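Local atomic coordinates of peptidase M16 inactive domain family protein (Pseudomonas fluorescens, PDB entry 3GWB), a protein that is of uncertain function but belongs, as an inactive-domain member, to the M16 metallopeptidases, a family generally assigned metal binding and hydrolase activity. Residues V299-T304 with G310-N315; Q77-L82 with A97-L102; A186-A191 with A220-P225; A56-A61 with N134-G139. All blocks are in the same frame, centred on the assembly; numbering follows the deposited sequence.

Contact 1: V299-T304 with G310-N315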
loop_
_atom_site.group_PDB
_atom_site.type_symbol
_atom_site.label_atom_id
_atom_site.label_comp_id
_atom_site.label_asym_id
_atom_site.label_seq_id
_atom_site.Cartn_x
_atom_site.Cartn_y
_atom_site.Cartn_z
ATOM N N VAL A 299 -11.724 -9.977 -14.118
ATOM C CA VAL A 299 -10.954 -10.914 -14.924
ATOM C C VAL A 299 -10.028 -10.030 -15.734
ATOM O O VAL A 299 -10.481 -9.151 -16.469
ATOM C CB VAL A 299 -11.831 -11.733 -15.891
ATOM C CG1 VAL A 299 -10.984 -12.778 -16.607
ATOM C CG2 VAL A 299 -12.930 -12.410 -15.130
ATOM N N TYR A 300 -8.733 -10.260 -15.577
ATOM C CA TYR A 300 -7.727 -9.470 -16.267
ATOM C C TYR A 300 -6.683 -10.339 -16.945
ATOM O O TYR A 300 -6.396 -11.455 -16.505
ATOM C CB TYR A 300 -7.048 -8.539 -15.264
ATOM C CG TYR A 300 -8.042 -7.727 -14.479
ATOM C CD1 TYR A 300 -8.710 -6.657 -15.067
ATOM C CD2 TYR A 300 -8.373 -8.075 -13.168
ATOM C CE1 TYR A 300 -9.683 -5.947 -14.370
ATOM C CE2 TYR A 300 -9.346 -7.374 -12.462
ATOM C CZ TYR A 300 -10.000 -6.316 -13.070
ATOM O OH TYR A 300 -10.982 -5.627 -12.399
ATOM N N SER A 301 -6.120 -9.811 -18.025
ATOM C CA SER A 301 -5.088 -10.508 -18.772
ATOM C C SER A 301 -3.971 -9.499 -19.009
ATOM O O SER A 301 -4.198 -8.286 -18.940
ATOM C CB SER A 301 -5.640 -11.008 -20.110
ATOM O OG SER A 301 -5.895 -9.925 -20.989
ATOM N N GLY A 302 -2.767 -9.987 -19.277
ATOM C CA GLY A 302 -1.675 -9.071 -19.514
ATOM C C GLY A 302 -0.321 -9.708 -19.716
ATOM O O GLY A 302 -0.065 -10.830 -19.275
ATOM N N PHE A 303 0.540 -8.967 -20.405
ATOM C CA PHE A 303 1.908 -9.374 -20.692
ATOM C C PHE A 303 2.804 -8.696 -19.662
ATOM O O PHE A 303 2.558 -7.552 -19.283
ATOM C CB PHE A 303 2.347 -8.866 -22.065
ATOM C CG PHE A 303 1.756 -9.604 -23.225
ATOM C CD1 PHE A 303 2.370 -10.748 -23.720
ATOM C CD2 PHE A 303 0.603 -9.134 -23.850
ATOM C CE1 PHE A 303 1.855 -11.416 -24.829
ATOM C CE2 PHE A 303 0.077 -9.787 -24.955
ATOM C CZ PHE A 303 0.706 -10.937 -25.449
ATOM N N THR A 304 3.836 -9.399 -19.213
ATOM C CA THR A 304 4.804 -8.819 -18.292
ATOM C C THR A 304 6.146 -9.046 -18.984
ATOM O O THR A 304 6.919 -9.928 -18.605
ATOM C CB THR A 304 4.808 -9.508 -16.907
ATOM O OG1 THR A 304 3.492 -9.470 -16.343
ATOM C CG2 THR A 304 5.760 -8.777 -15.959
ATOM N N GLY A 310 8.777 -12.786 -20.987
ATOM C CA GLY A 310 7.976 -12.676 -19.788
ATOM C C GLY A 310 6.694 -13.445 -20.021
ATOM O O GLY A 310 6.429 -13.870 -21.140
ATOM N N PRO A 311 5.863 -13.629 -18.998
ATOM C CA PRO A 311 4.634 -14.380 -19.232
ATOM C C PRO A 311 3.421 -13.571 -19.704
ATOM O O PRO A 311 3.373 -12.347 -19.577
ATOM C CB PRO A 311 4.383 -15.007 -17.876
ATOM C CG PRO A 311 4.757 -13.861 -16.955
ATOM C CD PRO A 311 6.048 -13.348 -17.561
ATOM N N PHE A 312 2.460 -14.282 -20.276
ATOM C CA PHE A 312 1.192 -13.702 -20.677
ATOM C C PHE A 312 0.298 -14.458 -19.708
ATOM O O PHE A 312 0.371 -15.691 -19.625
ATOM C CB PHE A 312 0.790 -14.059 -22.105
ATOM C CG PHE A 312 -0.662 -13.776 -22.389
ATOM C CD1 PHE A 312 -1.111 -12.469 -22.581
ATOM C CD2 PHE A 312 -1.597 -14.812 -22.395
ATOM C CE1 PHE A 312 -2.474 -12.197 -22.752
ATOM C CE2 PHE A 312 -2.962 -14.554 -22.566
ATOM C CZ PHE A 312 -3.401 -13.241 -22.751
HETATM N N MSE A 313 -0.545 -13.733 -18.983
HETATM C CA MSE A 313 -1.384 -14.371 -17.989
HETATM C C MSE A 313 -2.789 -13.790 -17.890
HETATM O O MSE A 313 -2.996 -12.597 -18.104
HETATM C CB MSE A 313 -0.681 -14.259 -16.634
HETATM C CG MSE A 313 -1.249 -15.106 -15.521
HETATM SE SE MSE A 313 -0.195 -14.953 -14.057
HETATM C CE MSE A 313 1.416 -15.363 -14.764
ATOM N N ILE A 314 -3.743 -14.658 -17.574
ATOM C CA ILE A 314 -5.138 -14.275 -17.390
ATOM C C ILE A 314 -5.508 -14.796 -16.016
ATOM O O ILE A 314 -5.211 -15.946 -15.696
ATOM C CB ILE A 314 -6.076 -14.964 -18.392
ATOM C CG1 ILE A 314 -5.761 -14.504 -19.812
ATOM C CG2 ILE A 314 -7.531 -14.672 -18.019
ATOM C CD1 ILE A 314 -6.521 -15.279 -20.874
ATOM N N ASN A 315 -6.146 -13.968 -15.198
ATOM C CA ASN A 315 -6.537 -14.428 -13.871
ATOM C C ASN A 315 -7.882 -13.887 -13.414
ATOM O O ASN A 315 -8.287 -12.785 -13.783
ATOM C CB ASN A 315 -5.470 -14.065 -12.844
ATOM C CG ASN A 315 -5.316 -12.579 -12.676
ATOM O OD1 ASN A 315 -4.747 -11.899 -13.532
ATOM N ND2 ASN A 315 -5.836 -12.055 -11.575
HETATM O O HOH W 1 1.873 -11.268 -17.123
#
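Phe303 and Phe312 sit opposite each other as a non-hydrogen-bonded pair of antiparallel strands, and their rings form an edge-to-face stack. Phe312 offers its edge: CD1 lies over the centre of the Phe303 ring, 3.7 Å from Phe303 CZ. The planes meet at 53°, well short of a strict T. Differing first torsions lay one ring across the other: Phe312 turns CG anti to its backbone N (chi1 165°), Phe303 anti to its carbonyl carbon (chi1 -74°). On the same face Ser301 CB comes within 3.5 Å of Ile314 CG1, and Ile314 CG2 grazes Val299 CG1.

Beneath the side chains, Tyr300 with Asn315 and Gly302 with Met313 each exchange two backbone hydrogen bonds, Asn315 N to Tyr300 O being 2.8 Å. Thr304 N adds a fifth bond, to Pro311 O at 3.0 Å. A water extends this end of the ladder, donating to Gly302 O (2.9 Å) and Pro311 O (3.1 Å) while also lying beside the Thr304 hydroxyl. On the other face, Met313, a selenomethionine, carries its SE away from the partner strand, and the residue packs on Leu155.

Helix 266-277 covers the phenylalanine face through Val269, Asn273 and Leu276, while Leu285 of helix 284-292 packs on Val299, Ser301 and Ile314. Gln256 and Leu254 of the next strand bond to the backbones of Phe312 and Ile314. The whole is a beta hairpin at the margin of a mixed sheet, strand 299-303 being outermost within the chain, in an alpha/beta domain of the M16 type.

Contact 2: Q77-L82 with A97-L102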
loop_
_atom_site.group_PDB
_atom_site.type_symbol
_atom_site.label_atom_id
_atom_site.label_comp_id
_atom_site.label_asym_id
_atom_site.label_seq_id
_atom_site.Cartn_x
_atom_site.Cartn_y
_atom_site.Cartn_z
ATOM N N GLN A 77 14.743 10.151 8.550
ATOM C CA GLN A 77 14.534 11.531 8.949
ATOM C C GLN A 77 15.393 12.425 8.075
ATOM O O GLN A 77 15.014 13.552 7.753
ATOM C CB GLN A 77 14.892 11.723 10.424
ATOM C CG GLN A 77 14.139 10.789 11.352
ATOM C CD GLN A 77 13.980 11.354 12.749
ATOM O OE1 GLN A 77 14.949 11.813 13.362
ATOM N NE2 GLN A 77 12.753 11.320 13.266
ATOM N N GLY A 78 16.552 11.905 7.685
ATOM C CA GLY A 78 17.447 12.660 6.836
ATOM C C GLY A 78 16.779 13.090 5.542
ATOM O O GLY A 78 16.876 14.251 5.148
ATOM N N PHE A 79 16.105 12.161 4.868
ATOM C CA PHE A 79 15.437 12.493 3.618
ATOM C C PHE A 79 14.242 13.408 3.901
ATOM O O PHE A 79 14.065 14.441 3.249
ATOM C CB PHE A 79 14.962 11.221 2.898
ATOM C CG PHE A 79 16.075 10.410 2.271
ATOM C CD1 PHE A 79 16.925 10.980 1.326
ATOM C CD2 PHE A 79 16.247 9.064 2.602
ATOM C CE1 PHE A 79 17.937 10.220 0.714
ATOM C CE2 PHE A 79 17.254 8.294 1.999
ATOM C CZ PHE A 79 18.099 8.873 1.054
ATOM N N GLU A 80 13.431 13.032 4.886
ATOM C CA GLU A 80 12.248 13.820 5.243
ATOM C C GLU A 80 12.554 15.280 5.553
ATOM O O GLU A 80 11.822 16.178 5.129
ATOM C CB GLU A 80 11.537 13.201 6.452
ATOM C CG GLU A 80 10.619 12.037 6.130
ATOM C CD GLU A 80 10.033 11.408 7.384
ATOM O OE1 GLU A 80 9.404 12.139 8.185
ATOM O OE2 GLU A 80 10.204 10.181 7.571
ATOM N N GLY A 81 13.627 15.519 6.298
ATOM C CA GLY A 81 13.980 16.880 6.657
ATOM C C GLY A 81 14.386 17.728 5.465
ATOM O O GLY A 81 14.447 18.954 5.554
ATOM N N LEU A 82 14.656 17.070 4.344
ATOM C CA LEU A 82 15.072 17.754 3.124
ATOM C C LEU A 82 13.944 17.836 2.098
ATOM O O LEU A 82 14.106 18.416 1.020
ATOM C CB LEU A 82 16.273 17.022 2.516
ATOM C CG LEU A 82 17.539 17.027 3.380
ATOM C CD1 LEU A 82 18.601 16.115 2.776
ATOM C CD2 LEU A 82 18.058 18.460 3.496
ATOM N N ALA A 97 16.171 1.837 -7.000
ATOM C CA ALA A 97 16.400 2.745 -5.894
ATOM C C ALA A 97 16.049 4.084 -6.531
ATOM O O ALA A 97 16.556 4.421 -7.612
ATOM C CB ALA A 97 17.839 2.714 -5.453
ATOM N N SER A 98 15.172 4.837 -5.880
ATOM C CA SER A 98 14.735 6.115 -6.424
ATOM C C SER A 98 14.706 7.236 -5.399
ATOM O O SER A 98 14.616 7.000 -4.192
ATOM C CB SER A 98 13.339 5.974 -7.048
ATOM O OG SER A 98 12.364 5.599 -6.085
ATOM N N LEU A 99 14.771 8.462 -5.902
ATOM C CA LEU A 99 14.749 9.650 -5.064
ATOM C C LEU A 99 13.973 10.772 -5.740
ATOM O O LEU A 99 14.231 11.105 -6.895
ATOM C CB LEU A 99 16.171 10.144 -4.806
ATOM C CG LEU A 99 16.296 11.440 -4.000
ATOM C CD1 LEU A 99 16.140 11.124 -2.524
ATOM C CD2 LEU A 99 17.651 12.079 -4.245
ATOM N N ARG A 100 13.003 11.333 -5.031
ATOM C CA ARG A 100 12.267 12.471 -5.555
ATOM C C ARG A 100 12.747 13.566 -4.616
ATOM O O ARG A 100 12.754 13.379 -3.401
ATOM C CB ARG A 100 10.754 12.274 -5.444
ATOM C CG ARG A 100 9.971 13.517 -5.852
ATOM C CD ARG A 100 8.541 13.222 -6.334
ATOM N NE ARG A 100 7.708 12.542 -5.340
ATOM C CZ ARG A 100 7.702 11.226 -5.134
ATOM N NH1 ARG A 100 8.486 10.431 -5.856
ATOM N NH2 ARG A 100 6.907 10.701 -4.209
ATOM N N SER A 101 13.165 14.698 -5.168
ATOM C CA SER A 101 13.698 15.771 -4.339
ATOM C C SER A 101 13.425 17.162 -4.892
ATOM O O SER A 101 13.240 17.338 -6.098
ATOM C CB SER A 101 15.214 15.563 -4.188
ATOM O OG SER A 101 15.878 16.695 -3.652
ATOM N N LEU A 102 13.379 18.146 -3.998
ATOM C CA LEU A 102 13.197 19.522 -4.417
ATOM C C LEU A 102 14.469 19.800 -5.215
ATOM O O LEU A 102 15.522 19.228 -4.916
ATOM C CB LEU A 102 13.119 20.445 -3.201
ATOM C CG LEU A 102 11.818 20.357 -2.397
ATOM C CD1 LEU A 102 11.938 21.164 -1.115
ATOM C CD2 LEU A 102 10.665 20.881 -3.245
HETATM O O HOH W 2 14.239 17.300 -1.358
#
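Phe79 and Leu99 make the apolar half of this contact between the helix 72-80 region and strand 95-102. A single methyl does the touching: Leu99 CD1 approaches the phenylalanine ring obliquely, 3.8 Å from Phe79 CE1 and 3.9 Å from Phe79 CD1. Leu99 reaches the helix by setting CG anti to its backbone N (chi1 177°), which extends the branch off the strand. Leu114 of helix 105-120 also packs on Phe79, and Ala84 lies against Leu99, placing the pair in the layer between sheet and helices. Further along the strand comes a loose van der Waals approach of a methyl to a carbonyl oxygen, Leu102 CD1 lying 4.1 Å from Leu82 O.

The polar half runs through water. One molecule donates to Leu82 O at 2.6 Å and accepts from Leu102 N at 2.9 Å, bridging two backbones that make no direct hydrogen bond with each other. Beside it, Ser101 OG reaches forward to the following residue and donates to Leu102 O at 2.9 Å, tilted 21° from the carbonyl plane. Within the other segment, Leu82 N bonds to Phe79 O at 2.9 Å, closing a turn next to the water-bound carbonyl.

Leu82 itself packs on Pro110 and Ala111 of helix 105-120. Leu102 lies against Met35 of the adjacent strand and Pro34 of the second subunit. The chemistry implies weak, nondirectional packing at the ring, with direction supplied by the water, which satisfies the N-H of the last strand residue, Leu102, and the carbonyl of Leu82 beyond the helix.

Contact 3: A186-A191 with A220-P225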
loop_
_atom_site.group_PDB
_atom_site.type_symbol
_atom_site.label_atom_id
_atom_site.label_comp_id
_atom_site.label_asym_id
_atom_site.label_seq_id
_atom_site.Cartn_x
_atom_site.Cartn_y
_atom_site.Cartn_z
ATOM N N ALA A 186 28.574 -9.356 -0.827
ATOM C CA ALA A 186 29.101 -9.847 -2.094
ATOM C C ALA A 186 28.117 -9.617 -3.236
ATOM O O ALA A 186 28.523 -9.262 -4.344
ATOM C CB ALA A 186 29.431 -11.327 -1.978
ATOM N N PHE A 187 26.827 -9.834 -2.980
ATOM C CA PHE A 187 25.819 -9.618 -4.015
ATOM C C PHE A 187 25.780 -8.142 -4.404
ATOM O O PHE A 187 25.706 -7.803 -5.584
ATOM C CB PHE A 187 24.426 -10.038 -3.541
ATOM C CG PHE A 187 23.367 -9.899 -4.599
ATOM C CD1 PHE A 187 23.312 -10.799 -5.661
ATOM C CD2 PHE A 187 22.478 -8.827 -4.584
ATOM C CE1 PHE A 187 22.379 -10.643 -6.681
ATOM C CE2 PHE A 187 21.537 -8.663 -5.605
ATOM C CZ PHE A 187 21.495 -9.566 -6.655
ATOM N N HIS A 188 25.821 -7.267 -3.404
ATOM C CA HIS A 188 25.796 -5.823 -3.635
ATOM C C HIS A 188 26.989 -5.342 -4.465
ATOM O O HIS A 188 26.831 -4.538 -5.383
ATOM C CB HIS A 188 25.762 -5.087 -2.291
ATOM C CG HIS A 188 25.642 -3.600 -2.415
ATOM N ND1 HIS A 188 26.738 -2.765 -2.440
ATOM C CD2 HIS A 188 24.561 -2.804 -2.568
ATOM C CE1 HIS A 188 26.336 -1.517 -2.608
ATOM N NE2 HIS A 188 25.017 -1.515 -2.688
ATOM N N ALA A 189 28.181 -5.842 -4.148
ATOM C CA ALA A 189 29.393 -5.443 -4.864
ATOM C C ALA A 189 29.336 -5.865 -6.334
ATOM O O ALA A 189 29.921 -5.220 -7.211
ATOM C CB ALA A 189 30.617 -6.057 -4.190
ATOM N N LYS A 190 28.618 -6.948 -6.589
ATOM C CA LYS A 190 28.468 -7.488 -7.932
ATOM C C LYS A 190 27.288 -6.913 -8.722
ATOM O O LYS A 190 27.443 -6.481 -9.865
ATOM C CB LYS A 190 28.305 -9.010 -7.847
ATOM C CG LYS A 190 27.950 -9.685 -9.164
ATOM C CD LYS A 190 27.980 -11.217 -9.046
ATOM C CE LYS A 190 26.850 -11.757 -8.187
ATOM N NZ LYS A 190 25.523 -11.469 -8.810
ATOM N N ALA A 191 26.111 -6.913 -8.103
ATOM C CA ALA A 191 24.890 -6.458 -8.767
ATOM C C ALA A 191 24.627 -4.960 -8.732
ATOM O O ALA A 191 23.914 -4.430 -9.586
ATOM C CB ALA A 191 23.689 -7.216 -8.193
ATOM N N ALA A 220 29.762 6.857 -6.553
ATOM C CA ALA A 220 29.500 6.350 -5.208
ATOM C C ALA A 220 29.174 4.857 -5.189
ATOM O O ALA A 220 29.260 4.219 -4.146
ATOM C CB ALA A 220 28.348 7.140 -4.564
ATOM N N LEU A 221 28.807 4.308 -6.343
ATOM C CA LEU A 221 28.470 2.886 -6.443
ATOM C C LEU A 221 29.720 2.027 -6.506
ATOM O O LEU A 221 30.805 2.515 -6.808
ATOM C CB LEU A 221 27.642 2.614 -7.711
ATOM C CG LEU A 221 26.250 3.248 -7.822
ATOM C CD1 LEU A 221 25.634 2.967 -9.195
ATOM C CD2 LEU A 221 25.374 2.696 -6.726
ATOM N N PRO A 222 29.589 0.732 -6.196
ATOM C CA PRO A 222 30.774 -0.126 -6.266
ATOM C C PRO A 222 31.186 -0.152 -7.744
ATOM O O PRO A 222 30.330 -0.019 -8.626
ATOM C CB PRO A 222 30.245 -1.483 -5.801
ATOM C CG PRO A 222 29.080 -1.119 -4.902
ATOM C CD PRO A 222 28.429 0.010 -5.641
ATOM N N LYS A 223 32.478 -0.303 -8.018
ATOM C CA LYS A 223 32.961 -0.354 -9.396
ATOM C C LYS A 223 32.834 -1.779 -9.911
ATOM O O LYS A 223 33.122 -2.731 -9.184
ATOM C CB LYS A 223 34.428 0.073 -9.474
ATOM C CG LYS A 223 34.652 1.549 -9.771
ATOM C CD LYS A 223 34.211 2.436 -8.650
ATOM C CE LYS A 223 34.415 3.896 -9.030
ATOM N NZ LYS A 223 33.852 4.795 -8.001
ATOM N N GLY A 224 32.413 -1.928 -11.162
ATOM C CA GLY A 224 32.267 -3.265 -11.721
ATOM C C GLY A 224 31.500 -3.265 -13.030
ATOM O O GLY A 224 30.817 -2.299 -13.347
ATOM N N PRO A 225 31.572 -4.352 -13.806
ATOM C CA PRO A 225 30.861 -4.407 -15.082
ATOM C C PRO A 225 29.402 -4.837 -14.957
ATOM O O PRO A 225 28.933 -5.199 -13.876
ATOM C CB PRO A 225 31.684 -5.415 -15.870
ATOM C CG PRO A 225 32.024 -6.415 -14.804
ATOM C CD PRO A 225 32.428 -5.540 -13.631
HETATM O O HOH W 3 32.449 -4.289 -7.054
HETATM O O HOH W 4 29.376 -6.684 -11.713
#
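His188 sends its imidazole off helix 181-191 to meet the ring of Pro222, the two side chains crossing at about a right angle. At the closest approach His188 CE1 lies 3.6 Å from Pro222 CG, and His188 ND1 lies 3.8 Å from Pro222 CG. This reach depends on chi1 of -176°, which places CG anti to the backbone N and swings the ring outward from the helix, while chi2 of -93° turns it broadside to its own side-chain stem. The ring is further fixed by a hydrogen bond from NE2 to Val119 O and by stacking on Tyr192, so the proline meets an imidazole already held in orientation.

Pro222 is puckered with CG exo, and CG is the atom that meets the histidine. Its CB instead faces the helix backbone, 4.0 Å from Ala189 O. Lys190 starts out extended and then curls through its last two torsions; its CB points away from the proline segment, and the side chain packs on Leu227.

Two waters join the backbones. One donates to Ala189 O and to Lys223 O, each at 2.7 Å; the other donates to Lys190 O and Pro225 O, again at 2.7 Å each. Carbonyls on both sides can only accept, which implies that water must supply the protons, tying the exposed loop to the last turn of the helix at a partly hydrated surface seam.

Contact 4: A56-A61 with N134-G139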
loop_
_atom_site.group_PDB
_atom_site.type_symbol
_atom_site.label_atom_id
_atom_site.label_comp_id
_atom_site.label_asym_id
_atom_site.label_seq_id
_atom_site.Cartn_x
_atom_site.Cartn_y
_atom_site.Cartn_z
ATOM N N ALA A 56 18.554 -11.190 -3.645
ATOM C CA ALA A 56 18.415 -9.935 -4.375
ATOM C C ALA A 56 17.402 -9.023 -3.699
ATOM O O ALA A 56 17.647 -7.833 -3.496
ATOM C CB ALA A 56 17.983 -10.209 -5.818
ATOM N N LEU A 57 16.261 -9.584 -3.334
ATOM C CA LEU A 57 15.236 -8.773 -2.706
ATOM C C LEU A 57 15.689 -8.293 -1.329
ATOM O O LEU A 57 15.442 -7.151 -0.939
ATOM C CB LEU A 57 13.940 -9.576 -2.612
ATOM C CG LEU A 57 12.660 -8.741 -2.599
ATOM C CD1 LEU A 57 11.623 -9.378 -3.526
ATOM C CD2 LEU A 57 12.141 -8.617 -1.173
ATOM N N LEU A 58 16.373 -9.164 -0.599
ATOM C CA LEU A 58 16.848 -8.809 0.729
ATOM C C LEU A 58 17.895 -7.698 0.662
ATOM O O LEU A 58 17.885 -6.773 1.472
ATOM C CB LEU A 58 17.424 -10.050 1.411
ATOM C CG LEU A 58 17.708 -9.993 2.912
ATOM C CD1 LEU A 58 16.521 -9.410 3.669
ATOM C CD2 LEU A 58 18.019 -11.414 3.395
ATOM N N THR A 59 18.799 -7.783 -0.306
ATOM C CA THR A 59 19.830 -6.766 -0.444
ATOM C C THR A 59 19.170 -5.423 -0.747
ATOM O O THR A 59 19.511 -4.405 -0.145
ATOM C CB THR A 59 20.831 -7.106 -1.586
ATOM O OG1 THR A 59 21.442 -8.375 -1.333
ATOM C CG2 THR A 59 21.936 -6.048 -1.665
ATOM N N ASN A 60 18.214 -5.424 -1.669
ATOM C CA ASN A 60 17.533 -4.192 -2.040
ATOM C C ASN A 60 16.753 -3.575 -0.884
ATOM O O ASN A 60 16.655 -2.355 -0.770
ATOM C CB ASN A 60 16.599 -4.443 -3.227
ATOM C CG ASN A 60 15.912 -3.178 -3.697
ATOM O OD1 ASN A 60 14.810 -2.856 -3.256
ATOM N ND2 ASN A 60 16.568 -2.444 -4.582
ATOM N N ALA A 61 16.206 -4.421 -0.022
ATOM C CA ALA A 61 15.436 -3.951 1.118
ATOM C C ALA A 61 16.333 -3.388 2.210
ATOM O O ALA A 61 15.911 -2.519 2.974
ATOM C CB ALA A 61 14.600 -5.096 1.686
ATOM N N ASN A 134 12.516 -11.748 9.654
ATOM C CA ASN A 134 11.351 -12.084 10.475
ATOM C C ASN A 134 10.052 -11.732 9.754
ATOM O O ASN A 134 9.092 -12.502 9.786
ATOM C CB ASN A 134 11.404 -11.345 11.818
ATOM C CG ASN A 134 10.332 -11.821 12.790
ATOM O OD1 ASN A 134 10.437 -12.904 13.367
ATOM N ND2 ASN A 134 9.287 -11.017 12.962
ATOM N N GLN A 135 10.013 -10.572 9.102
ATOM C CA GLN A 135 8.806 -10.186 8.391
ATOM C C GLN A 135 8.656 -10.938 7.070
ATOM O O GLN A 135 7.540 -11.121 6.582
ATOM C CB GLN A 135 8.753 -8.668 8.183
ATOM C CG GLN A 135 10.024 -8.022 7.694
ATOM C CD GLN A 135 9.929 -6.500 7.701
ATOM O OE1 GLN A 135 9.792 -5.877 8.758
ATOM N NE2 GLN A 135 9.996 -5.898 6.518
HETATM N N MSE A 136 9.769 -11.395 6.499
HETATM C CA MSE A 136 9.709 -12.167 5.258
HETATM C C MSE A 136 9.212 -13.570 5.606
HETATM O O MSE A 136 8.430 -14.166 4.867
HETATM C CB MSE A 136 11.087 -12.256 4.590
HETATM C CG MSE A 136 11.548 -10.965 3.911
HETATM SE SE MSE A 136 13.219 -11.087 3.197
HETATM C CE MSE A 136 12.871 -11.718 1.538
ATOM N N LEU A 137 9.677 -14.097 6.735
ATOM C CA LEU A 137 9.249 -15.420 7.177
ATOM C C LEU A 137 7.762 -15.366 7.499
ATOM O O LEU A 137 7.015 -16.293 7.191
ATOM C CB LEU A 137 10.036 -15.854 8.415
ATOM C CG LEU A 137 11.514 -16.167 8.182
ATOM C CD1 LEU A 137 12.173 -16.530 9.501
ATOM C CD2 LEU A 137 11.642 -17.307 7.191
ATOM N N ALA A 138 7.333 -14.279 8.128
ATOM C CA ALA A 138 5.922 -14.116 8.462
ATOM C C ALA A 138 5.140 -14.044 7.154
ATOM O O ALA A 138 4.026 -14.570 7.045
ATOM C CB ALA A 138 5.715 -12.842 9.267
ATOM N N GLY A 139 5.736 -13.388 6.163
ATOM C CA GLY A 139 5.098 -13.262 4.865
ATOM C C GLY A 139 4.815 -14.605 4.217
ATOM O O GLY A 139 3.754 -14.793 3.625
#
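Leu57 and Leu58 on helix 55-62 receive the tip of Met136 from helix 126-143, a sparse helix-to-helix packing in an M16-type alpha/beta fold. Met136, a selenomethionine, points its CB toward the leucine helix and leaves its own helix with CG anti to the carbonyl carbon. An extended chi2 drives it straight across, and a bend at chi3 of 88° then divides its end between the two leucines: SE goes to Leu58, CE to Leu57. Both leucines cross the methionine obliquely, touching it through single methyl groups. The backbones stay well apart, with CA of Leu58 and CA of Met136 9.1 Å from each other.

Leu58 sets its CG anti to the backbone N, turning its end toward the partner helix, where Leu129 and Ile132 also pack on it.

In active M16 peptidases the corresponding helix bears the zinc-binding HxxEH motif. By sequence, Leu57 and Ala61 appear to fall at the two histidine positions and Asn60 at the glutamate position, consistent with an inactive member. Asn60 ND2 is instead hydrogen-bonded to Tyr192 OH and Val96 O. The other helix faces the dimer partner: Asn134 bonds through OD1 to Arg290 and through ND2 to the Tyr297 carbonyl, both of the second subunit. At the closest point of the contact, Met136 SE rests 3.7 Å from Leu58 CD1, while Met136 CE lies 4.2 Å from Leu57 CD2.

In the fold
Contact 1 belongs to the later sheet of the chain and lies across the chain's centre from contacts 2 and 3, about 34 and 33 Å away between centres. Partly buried, it alone pairs strands, through direct backbone hydrogen bonds. Contact 2 is buried between sheet and helix, contact 4 is partly buried between helices, and contact 3 lies at the surface. Water bridges contacts 1, 2 and 3; in 2 and 3 it replaces direct backbone bonds, while contact 4 is purely apolar. Contacts 3 and 4 touch, Phe187 CD2 lying 3.4 Å from Thr59 OG1 where helices 181-191 and 55-62 pack. Contact 2 is nested within the loop closed by contact 4, and both reach the second subunit.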